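Mitotic checkpoint control protein kinase BUB1 (Drosophila melanogaster, PDB 6JKK) is a mitotic checkpoint kinase of the kinetochore whose C-terminal kinase domain, the part present here, probably binds ATP and phosphorylates CENP-E. Local coordinates at residues A[242-253]-A[298-308]; A[161-169]-A[194-205]. All coordinates share one frame; numbering follows the deposited sequence.

Overall arrangement
Both contacts lie in the helical C-lobe of the kinase fold. Contact 2 sets helix 156-175 (helix E) against the segment 194-205 that ends in a strand. Contact 1 sets helix 246-261 (helix F) against the end of helix 288-299 and the loop after it. The centres are about 21 Å apart, yet the two contacts touch. L252 of helix F packs on helix E, with its CD2 3.6 Å from M166 CB and its CD1 3.7 Å from L167 CD2. Contact 2 is nearer the nucleotide site: the side chain of L205 lies about 11 Å from that of K85, the predicted ATP-binding lysine. Contact 1 lies away from that site.

Contact 1: A[242-253]-A[298-308]; sequences PWTYQLDLYGLV and LLNIRDCRTMP
The start of helix 246-261 runs past the end of helix 288-299, with the CA atoms of L249 and L298 5.6 Å apart, and the loop that follows brings C304 beside W243. In the protein kinase C-lobe these are helix F and the end of helix H with the loop that leads on from it. Q246 is the polar centre. Its chain bends at chi2 (91°), which turns the amide toward the loop. NE2 donates to C304 SG at 3.3 Å, nearly straight at 171° and close to the amide plane. It also donates to a water that bridges to I301 O. OE1 accepts from T244 N at 2.7 Å, so both ends of the buried amide are held. The M307 chain crosses that of Q246 at about a right angle and lays M307 CE 3.5 Å from Q246 CD. Further along helix F the contact is apolar. L249 CD1 meets I301 CD1 at 3.6 Å, and its tip also faces the P308 ring. V253 CG2 presses on L298 CB at 3.5 Å, a tight fit. The L299 methyl CD2 lies 3.6 Å from Y250 CD1. On another side of helix F, D248 accepts bonds from the backbone N of H180 and A181, the helix F aspartate holding the catalytic loop. Beside the leucines, a water donates to both Q246 O and L298 O.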
loop_
_atom_site.group_PDB
_atom_site.type_symbol
_atom_site.label_atom_id
_atom_site.label_comp_id
_atom_site.label_asym_id
_atom_site.label_seq_id
_atom_site.Cartn_x
_atom_site.Cartn_y
_atom_site.Cartn_z
ATOM N N PRO A 242 -4.017 21.887 -5.913
ATOM C CA PRO A 242 -3.103 20.893 -6.481
ATOM C C PRO A 242 -2.532 19.956 -5.419
ATOM O O PRO A 242 -2.436 20.341 -4.252
ATOM C CB PRO A 242 -1.988 21.754 -7.081
ATOM C CG PRO A 242 -2.048 23.038 -6.320
ATOM C CD PRO A 242 -3.498 23.258 -6.065
ATOM N N TRP A 243 -2.160 18.745 -5.826
ATOM C CA TRP A 243 -1.595 17.754 -4.914
ATOM C C TRP A 243 -0.601 16.866 -5.642
ATOM O O TRP A 243 -0.687 16.689 -6.855
ATOM C CB TRP A 243 -2.697 16.872 -4.326
ATOM C CG TRP A 243 -3.566 16.253 -5.369
ATOM C CD1 TRP A 243 -4.740 16.750 -5.856
ATOM C CD2 TRP A 243 -3.335 15.019 -6.058
ATOM N NE1 TRP A 243 -5.254 15.902 -6.806
ATOM C CE2 TRP A 243 -4.409 14.830 -6.948
ATOM C CE3 TRP A 243 -2.323 14.055 -6.010
ATOM C CZ2 TRP A 243 -4.497 13.717 -7.784
ATOM C CZ3 TRP A 243 -2.413 12.953 -6.837
ATOM C CH2 TRP A 243 -3.491 12.790 -7.708
ATOM N N THR A 244 0.342 16.312 -4.889
ATOM C CA THR A 244 1.176 15.216 -5.362
ATOM C C THR A 244 1.212 14.170 -4.257
ATOM O O THR A 244 0.284 13.376 -4.117
ATOM C CB THR A 244 2.613 15.672 -5.707
ATOM O OG1 THR A 244 3.173 16.393 -4.600
ATOM C CG2 THR A 244 2.617 16.557 -6.948
ATOM N N TYR A 245 2.268 14.196 -3.450
ATOM C CA TYR A 245 2.462 13.188 -2.403
ATOM C C TYR A 245 1.413 13.241 -1.284
ATOM O O TYR A 245 1.235 12.261 -0.555
ATOM C CB TYR A 245 3.882 13.287 -1.823
ATOM C CG TYR A 245 4.965 13.118 -2.869
ATOM C CD1 TYR A 245 5.412 11.853 -3.241
ATOM C CD2 TYR A 245 5.539 14.222 -3.487
ATOM C CE1 TYR A 245 6.398 11.695 -4.199
ATOM C CE2 TYR A 245 6.522 14.074 -4.443
ATOM C CZ TYR A 245 6.949 12.811 -4.794
ATOM O OH TYR A 245 7.932 12.668 -5.750
ATOM N N GLN A 246 0.711 14.368 -1.155
ATOM C CA GLN A 246 -0.331 14.511 -0.131
ATOM C C GLN A 246 -1.382 13.405 -0.217
ATOM O O GLN A 246 -1.988 13.030 0.797
ATOM C CB GLN A 246 -1.031 15.872 -0.237
ATOM C CG GLN A 246 -0.115 17.095 -0.123
ATOM C CD GLN A 246 0.398 17.569 -1.472
ATOM O OE1 GLN A 246 0.808 16.767 -2.307
ATOM N NE2 GLN A 246 0.367 18.881 -1.692
ATOM N N LEU A 247 -1.601 12.891 -1.428
ATOM C CA LEU A 247 -2.609 11.849 -1.653
ATOM C C LEU A 247 -2.292 10.586 -0.854
ATOM O O LEU A 247 -3.188 9.955 -0.283
ATOM C CB LEU A 247 -2.726 11.520 -3.150
ATOM C CG LEU A 247 -3.820 10.526 -3.550
ATOM C CD1 LEU A 247 -5.193 11.068 -3.161
ATOM C CD2 LEU A 247 -3.781 10.201 -5.033
ATOM N N ASP A 248 -1.014 10.220 -0.828
ATOM C CA ASP A 248 -0.564 9.062 -0.063
ATOM C C ASP A 248 -0.623 9.333 1.435
ATOM O O ASP A 248 -0.984 8.454 2.216
ATOM C CB ASP A 248 0.866 8.698 -0.457
ATOM C CG ASP A 248 0.922 7.800 -1.662
ATOM O OD1 ASP A 248 -0.156 7.467 -2.203
ATOM O OD2 ASP A 248 2.044 7.430 -2.065
ATOM N N LEU A 249 -0.268 10.554 1.826
ATOM C CA LEU A 249 -0.213 10.916 3.241
ATOM C C LEU A 249 -1.633 10.945 3.811
ATOM O O LEU A 249 -1.861 10.605 4.973
ATOM C CB LEU A 249 0.514 12.254 3.429
ATOM C CG LEU A 249 1.939 12.280 2.862
ATOM C CD1 LEU A 249 2.659 13.566 3.198
ATOM C CD2 LEU A 249 2.749 11.085 3.353
ATOM N N TYR A 250 -2.589 11.315 2.969
ATOM C CA TYR A 250 -4.001 11.216 3.330
ATOM C C TYR A 250 -4.376 9.750 3.522
ATOM O O TYR A 250 -5.017 9.393 4.514
ATOM C CB TYR A 250 -4.868 11.858 2.243
ATOM C CG TYR A 250 -6.361 11.739 2.473
ATOM C CD1 TYR A 250 -7.040 12.671 3.242
ATOM C CD2 TYR A 250 -7.087 10.699 1.908
ATOM C CE1 TYR A 250 -8.403 12.567 3.450
ATOM C CE2 TYR A 250 -8.442 10.583 2.106
ATOM C CZ TYR A 250 -9.096 11.519 2.879
ATOM O OH TYR A 250 -10.449 11.403 3.075
ATOM N N GLY A 251 -3.960 8.899 2.584
ATOM C CA GLY A 251 -4.232 7.471 2.671
ATOM C C GLY A 251 -3.653 6.845 3.925
ATOM O O GLY A 251 -4.293 5.997 4.573
ATOM N N LEU A 252 -2.439 7.277 4.268
ATOM C CA LEU A 252 -1.752 6.832 5.477
ATOM C C LEU A 252 -2.589 7.080 6.727
ATOM O O LEU A 252 -2.755 6.186 7.560
ATOM C CB LEU A 252 -0.416 7.565 5.623
ATOM C CG LEU A 252 0.879 6.760 5.568
ATOM C CD1 LEU A 252 2.061 7.637 5.961
ATOM C CD2 LEU A 252 0.806 5.530 6.459
ATOM N N VAL A 253 -3.100 8.300 6.868
ATOM C CA VAL A 253 -3.954 8.637 8.006
ATOM C C VAL A 253 -5.191 7.753 8.035
ATOM O O VAL A 253 -5.590 7.264 9.097
ATOM C CB VAL A 253 -4.375 10.120 7.993
ATOM C CG1 VAL A 253 -5.348 10.414 9.122
ATOM C CG2 VAL A 253 -3.164 11.003 8.132
ATOM N N LEU A 298 -0.147 15.281 8.712
ATOM C CA LEU A 298 -0.286 14.514 7.479
ATOM C C LEU A 298 -1.480 14.966 6.639
ATOM O O LEU A 298 -1.487 14.774 5.423
ATOM C CB LEU A 298 -0.379 13.017 7.784
ATOM C CG LEU A 298 0.876 12.306 8.299
ATOM C CD1 LEU A 298 0.543 10.906 8.810
ATOM C CD2 LEU A 298 1.927 12.227 7.211
ATOM N N LEU A 299 -2.482 15.563 7.282
ATOM C CA LEU A 299 -3.682 16.011 6.572
ATOM C C LEU A 299 -3.595 17.452 6.080
ATOM O O LEU A 299 -4.267 17.830 5.116
ATOM C CB LEU A 299 -4.919 15.873 7.463
ATOM C CG LEU A 299 -5.455 14.468 7.717
ATOM C CD1 LEU A 299 -6.627 14.509 8.677
ATOM C CD2 LEU A 299 -5.871 13.840 6.405
ATOM N N ASN A 300 -2.788 18.264 6.751
ATOM C CA ASN A 300 -2.768 19.688 6.457
ATOM C C ASN A 300 -1.397 20.143 5.997
ATOM O O ASN A 300 -0.557 20.533 6.811
ATOM C CB ASN A 300 -3.225 20.481 7.679
ATOM C CG ASN A 300 -4.636 20.117 8.111
ATOM O OD1 ASN A 300 -5.606 20.744 7.685
ATOM N ND2 ASN A 300 -4.754 19.102 8.958
ATOM N N ILE A 301 -1.189 20.088 4.685
ATOM C CA ILE A 301 0.098 20.411 4.073
ATOM C C ILE A 301 -0.041 21.661 3.206
ATOM O O ILE A 301 -0.999 21.792 2.440
ATOM C CB ILE A 301 0.617 19.209 3.252
ATOM C CG1 ILE A 301 0.778 17.999 4.174
ATOM C CG2 ILE A 301 1.936 19.535 2.573
ATOM C CD1 ILE A 301 0.768 16.657 3.463
ATOM N N ARG A 302 0.911 22.582 3.343
ATOM C CA ARG A 302 0.804 23.912 2.746
ATOM C C ARG A 302 0.752 23.888 1.218
ATOM O O ARG A 302 -0.138 24.487 0.603
ATOM C CB ARG A 302 1.971 24.784 3.218
ATOM C CG ARG A 302 1.572 26.181 3.643
ATOM C CD ARG A 302 2.681 26.847 4.444
ATOM N NE ARG A 302 3.855 27.135 3.627
ATOM C CZ ARG A 302 5.065 26.630 3.841
ATOM N NH1 ARG A 302 5.267 25.806 4.861
ATOM N NH2 ARG A 302 6.075 26.957 3.042
ATOM N N ASP A 303 1.711 23.195 0.612
ATOM C CA ASP A 303 1.817 23.141 -0.845
ATOM C C ASP A 303 2.554 21.878 -1.281
ATOM O O ASP A 303 2.984 21.091 -0.438
ATOM C CB ASP A 303 2.531 24.393 -1.376
ATOM C CG ASP A 303 3.853 24.660 -0.673
ATOM O OD1 ASP A 303 4.649 23.713 -0.506
ATOM O OD2 ASP A 303 4.093 25.820 -0.282
ATOM N N CYS A 304 2.711 21.694 -2.591
ATOM C CA CYS A 304 3.365 20.498 -3.126
ATOM C C CYS A 304 4.882 20.623 -3.117
ATOM O O CYS A 304 5.596 19.666 -3.414
ATOM C CB CYS A 304 2.900 20.216 -4.556
ATOM S SG CYS A 304 1.129 19.949 -4.736
ATOM N N ARG A 305 5.376 21.808 -2.784
ATOM C CA ARG A 305 6.809 22.054 -2.815
ATOM C C ARG A 305 7.545 21.326 -1.702
ATOM O O ARG A 305 8.651 20.824 -1.910
ATOM C CB ARG A 305 7.099 23.548 -2.732
ATOM C CG ARG A 305 6.638 24.317 -3.948
ATOM C CD ARG A 305 7.561 25.490 -4.214
ATOM N NE ARG A 305 7.660 25.796 -5.639
ATOM C CZ ARG A 305 7.022 26.795 -6.243
ATOM N NH1 ARG A 305 6.230 27.603 -5.548
ATOM N NH2 ARG A 305 7.182 26.991 -7.544
ATOM N N THR A 306 6.939 21.292 -0.517
ATOM C CA THR A 306 7.550 20.644 0.641
ATOM C C THR A 306 6.552 19.759 1.387
ATOM O O THR A 306 5.479 20.217 1.786
ATOM C CB THR A 306 8.131 21.684 1.626
ATOM O OG1 THR A 306 7.062 22.426 2.225
ATOM C CG2 THR A 306 9.053 22.645 0.907
ATOM N N MET A 307 6.907 18.491 1.567
ATOM C CA MET A 307 6.088 17.569 2.349
ATOM C C MET A 307 6.547 17.579 3.805
ATOM O O MET A 307 7.682 17.952 4.093
ATOM C CB MET A 307 6.188 16.154 1.773
ATOM C CG MET A 307 5.594 16.010 0.379
ATOM S SD MET A 307 3.827 16.379 0.364
ATOM C CE MET A 307 3.820 17.836 -0.678
ATOM N N PRO A 308 5.660 17.192 4.736
ATOM C CA PRO A 308 6.081 17.066 6.135
ATOM C C PRO A 308 7.168 16.012 6.321
ATOM O O PRO A 308 7.243 15.058 5.541
ATOM C CB PRO A 308 4.802 16.605 6.845
ATOM C CG PRO A 308 3.920 16.057 5.764
ATOM C CD PRO A 308 4.225 16.907 4.568
HETATM O O HOH W 1 5.450 17.512 -5.335
HETATM O O HOH W 2 -2.522 14.741 3.108
HETATM O O HOH W 3 -1.225 20.839 -0.010
#

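Contact 2: A[161-169]-A[194-205]; sequences HLSCQMLDI and ICADPNEVSLQL
H161 reaches I194 and P198 because its CG stands opposite the backbone N (chi1 -161°), and Q165 reaches S202 because its chain runs straight beyond CG (chi2 179°). The imidazole lies between two aliphatic groups. I194 CG2 sits over one face in a CH-pi contact, 3.6 Å from the ring centroid, and P198 CB lies over the opposite face. In the ring plane, ND1 accepts a bond of 2.9 Å from Q165 NE2, which fixes how the ring is turned. The other end of the same amide crosses to the loop: Q165 OE1 accepts from S202 N at 2.9 Å, almost straight at 175°, with the donor tilted out of the carbonyl plane. A leucine in place of Q165 would probably leave S202 N and H161 ND1 without their mates and the imidazole freer to turn. S202 OG is held by P193 O. Next along the helix, L203 CD2 packs on M166 CG at 3.7 Å. I169 CD1 lies across L203 CB at 3.9 Å, and I169 CG2 meets L205 CB at 4.1 Å. A water donates to both D168 OD2 and N199 O. Strand 203-205 pairs with strand 188-190. Helix E packed on this two-stranded hairpin, whose second strand leads into the DFG motif, is a standard element of the protein kinase C-lobe.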
loop_
_atom_site.group_PDB
_atom_site.type_symbol
_atom_site.label_atom_id
_atom_site.label_comp_id
_atom_site.label_asym_id
_atom_site.label_seq_id
_atom_site.Cartn_x
_atom_site.Cartn_y
_atom_site.Cartn_z
ATOM N N HIS A 161 3.237 1.031 16.590
ATOM C CA HIS A 161 4.332 0.253 15.996
ATOM C C HIS A 161 4.118 0.068 14.496
ATOM O O HIS A 161 5.044 0.260 13.688
ATOM C CB HIS A 161 4.443 -1.108 16.689
ATOM C CG HIS A 161 5.761 -1.797 16.486
ATOM N ND1 HIS A 161 6.151 -2.313 15.270
ATOM C CD2 HIS A 161 6.764 -2.074 17.353
ATOM C CE1 HIS A 161 7.346 -2.868 15.391
ATOM N NE2 HIS A 161 7.736 -2.739 16.647
ATOM N N LEU A 162 2.895 -0.307 14.125
ATOM C CA LEU A 162 2.533 -0.489 12.725
ATOM C C LEU A 162 2.554 0.834 11.956
ATOM O O LEU A 162 2.941 0.869 10.796
ATOM C CB LEU A 162 1.150 -1.142 12.607
ATOM C CG LEU A 162 1.009 -2.587 13.082
ATOM C CD1 LEU A 162 -0.435 -3.067 12.949
ATOM C CD2 LEU A 162 1.947 -3.493 12.291
ATOM N N SER A 163 2.139 1.919 12.603
ATOM C CA SER A 163 2.166 3.240 11.978
ATOM C C SER A 163 3.591 3.705 11.688
ATOM O O SER A 163 3.863 4.334 10.660
ATOM C CB SER A 163 1.465 4.260 12.875
ATOM O OG SER A 163 0.099 3.934 13.021
ATOM N N CYS A 164 4.496 3.404 12.610
ATOM C CA CYS A 164 5.897 3.753 12.452
ATOM C C CYS A 164 6.458 3.041 11.230
ATOM O O CYS A 164 7.225 3.616 10.455
ATOM C CB CYS A 164 6.673 3.345 13.703
ATOM S SG CYS A 164 8.347 4.011 13.800
ATOM N N GLN A 165 6.075 1.780 11.064
ATOM C CA GLN A 165 6.511 1.008 9.909
ATOM C C GLN A 165 5.944 1.559 8.609
ATOM O O GLN A 165 6.671 1.687 7.619
ATOM C CB GLN A 165 6.098 -0.456 10.053
ATOM C CG GLN A 165 6.794 -1.206 11.172
ATOM C CD GLN A 165 6.321 -2.643 11.257
ATOM O OE1 GLN A 165 6.315 -3.356 10.256
ATOM N NE2 GLN A 165 5.900 -3.068 12.443
ATOM N N MET A 166 4.648 1.862 8.606
ATOM C CA MET A 166 3.996 2.359 7.397
ATOM C C MET A 166 4.595 3.688 6.976
ATOM O O MET A 166 4.737 3.958 5.786
ATOM C CB MET A 166 2.483 2.510 7.603
ATOM C CG MET A 166 1.721 1.201 7.604
ATOM S SD MET A 166 -0.057 1.459 7.702
ATOM C CE MET A 166 -0.184 2.167 9.351
ATOM N N LEU A 167 4.930 4.522 7.954
ATOM C CA LEU A 167 5.580 5.796 7.670
ATOM C C LEU A 167 6.933 5.569 7.006
ATOM O O LEU A 167 7.311 6.299 6.087
ATOM C CB LEU A 167 5.762 6.602 8.959
ATOM C CG LEU A 167 4.545 7.400 9.410
ATOM C CD1 LEU A 167 4.635 7.704 10.899
ATOM C CD2 LEU A 167 4.436 8.673 8.592
ATOM N N ASP A 168 7.667 4.564 7.474
ATOM C CA ASP A 168 8.997 4.290 6.921
ATOM C C ASP A 168 8.862 3.818 5.475
ATOM O O ASP A 168 9.631 4.221 4.602
ATOM C CB ASP A 168 9.713 3.225 7.760
ATOM C CG ASP A 168 11.189 3.531 7.980
ATOM O OD1 ASP A 168 11.623 4.680 7.728
ATOM O OD2 ASP A 168 11.910 2.616 8.440
ATOM N N ILE A 169 7.869 2.972 5.222
ATOM C CA ILE A 169 7.666 2.425 3.879
ATOM C C ILE A 169 7.278 3.516 2.877
ATOM O O ILE A 169 7.799 3.563 1.758
ATOM C CB ILE A 169 6.603 1.299 3.899
ATOM C CG1 ILE A 169 7.139 0.087 4.673
ATOM C CG2 ILE A 169 6.216 0.889 2.488
ATOM C CD1 ILE A 169 6.071 -0.958 5.024
ATOM N N ILE A 194 5.291 -9.223 14.330
ATOM C CA ILE A 194 6.054 -8.022 14.691
ATOM C C ILE A 194 7.197 -8.374 15.648
ATOM O O ILE A 194 7.035 -9.262 16.477
ATOM C CB ILE A 194 5.132 -6.966 15.363
ATOM C CG1 ILE A 194 4.185 -6.348 14.344
ATOM C CG2 ILE A 194 5.920 -5.841 15.970
ATOM C CD1 ILE A 194 2.966 -7.142 14.115
ATOM N N CYS A 195 8.347 -7.701 15.517
ATOM C CA CYS A 195 9.383 -7.726 16.559
ATOM C C CYS A 195 9.270 -6.473 17.413
ATOM O O CYS A 195 8.817 -5.431 16.944
ATOM C CB CYS A 195 10.794 -7.790 15.974
ATOM S SG CYS A 195 10.893 -8.188 14.229
ATOM N N ALA A 196 9.696 -6.570 18.667
ATOM C CA ALA A 196 9.656 -5.430 19.582
ATOM C C ALA A 196 10.426 -4.195 19.088
ATOM O O ALA A 196 10.171 -3.079 19.547
ATOM C CB ALA A 196 10.147 -5.848 20.953
ATOM N N ASP A 197 11.371 -4.402 18.174
ATOM C CA ASP A 197 12.139 -3.308 17.583
ATOM C C ASP A 197 11.314 -2.625 16.493
ATOM O O ASP A 197 10.942 -3.255 15.516
ATOM C CB ASP A 197 13.452 -3.852 17.009
ATOM C CG ASP A 197 14.192 -2.838 16.165
ATOM O OD1 ASP A 197 14.844 -3.245 15.175
ATOM O OD2 ASP A 197 14.124 -1.636 16.495
ATOM N N PRO A 198 11.011 -1.330 16.664
ATOM C CA PRO A 198 10.131 -0.650 15.702
ATOM C C PRO A 198 10.654 -0.614 14.255
ATOM O O PRO A 198 9.882 -0.261 13.361
ATOM C CB PRO A 198 10.037 0.773 16.263
ATOM C CG PRO A 198 10.286 0.620 17.731
ATOM C CD PRO A 198 11.289 -0.500 17.849
ATOM N N ASN A 199 11.914 -0.992 14.030
ATOM C CA ASN A 199 12.579 -0.761 12.740
ATOM C C ASN A 199 12.583 -1.905 11.722
ATOM O O ASN A 199 12.674 -1.650 10.518
ATOM C CB ASN A 199 14.013 -0.249 12.951
ATOM C CG ASN A 199 14.056 1.081 13.675
ATOM O OD1 ASN A 199 13.116 1.867 13.605
ATOM N ND2 ASN A 199 15.157 1.341 14.374
ATOM N N GLU A 200 12.518 -3.154 12.179
ATOM C CA GLU A 200 12.394 -4.257 11.228
ATOM C C GLU A 200 10.979 -4.250 10.675
ATOM O O GLU A 200 10.002 -4.124 11.419
ATOM C CB GLU A 200 12.750 -5.617 11.847
ATOM C CG GLU A 200 12.318 -6.844 11.046
ATOM C CD GLU A 200 13.092 -7.021 9.754
ATOM O OE1 GLU A 200 14.222 -7.557 9.798
ATOM O OE2 GLU A 200 12.567 -6.628 8.690
ATOM N N VAL A 201 10.874 -4.356 9.360
ATOM C CA VAL A 201 9.582 -4.252 8.706
ATOM C C VAL A 201 8.904 -5.619 8.625
ATOM O O VAL A 201 9.526 -6.617 8.250
ATOM C CB VAL A 201 9.716 -3.566 7.321
ATOM C CG1 VAL A 201 11.174 -3.258 7.017
ATOM C CG2 VAL A 201 9.096 -4.404 6.213
ATOM N N SER A 202 7.636 -5.660 9.022
ATOM C CA SER A 202 6.834 -6.865 8.883
ATOM C C SER A 202 5.702 -6.636 7.895
ATOM O O SER A 202 4.968 -7.569 7.555
ATOM C CB SER A 202 6.273 -7.301 10.234
ATOM O OG SER A 202 7.316 -7.594 11.145
ATOM N N LEU A 203 5.575 -5.391 7.434
ATOM C CA LEU A 203 4.550 -5.010 6.463
ATOM C C LEU A 203 5.077 -4.933 5.031
ATOM O O LEU A 203 6.267 -4.711 4.805
ATOM C CB LEU A 203 3.972 -3.644 6.831
ATOM C CG LEU A 203 2.640 -3.493 7.561
ATOM C CD1 LEU A 203 2.213 -4.747 8.312
ATOM C CD2 LEU A 203 2.709 -2.292 8.489
ATOM N N GLN A 204 4.176 -5.090 4.065
ATOM C CA GLN A 204 4.527 -4.931 2.652
ATOM C C GLN A 204 3.421 -4.171 1.932
ATOM O O GLN A 204 2.241 -4.512 2.053
ATOM C CB GLN A 204 4.738 -6.297 1.995
ATOM C CG GLN A 204 5.171 -6.238 0.527
ATOM C CD GLN A 204 5.390 -7.617 -0.065
ATOM O OE1 GLN A 204 4.491 -8.192 -0.680
ATOM N NE2 GLN A 204 6.588 -8.156 0.121
ATOM N N LEU A 205 3.808 -3.135 1.193
ATOM C CA LEU A 205 2.868 -2.357 0.387
ATOM C C LEU A 205 2.671 -3.047 -0.962
ATOM O O LEU A 205 3.649 -3.424 -1.617
ATOM C CB LEU A 205 3.420 -0.946 0.171
ATOM C CG LEU A 205 2.553 0.044 -0.609
ATOM C CD1 LEU A 205 1.272 0.324 0.149
ATOM C CD2 LEU A 205 3.319 1.339 -0.865
HETATM O O HOH W 4 10.458 0.510 9.723
#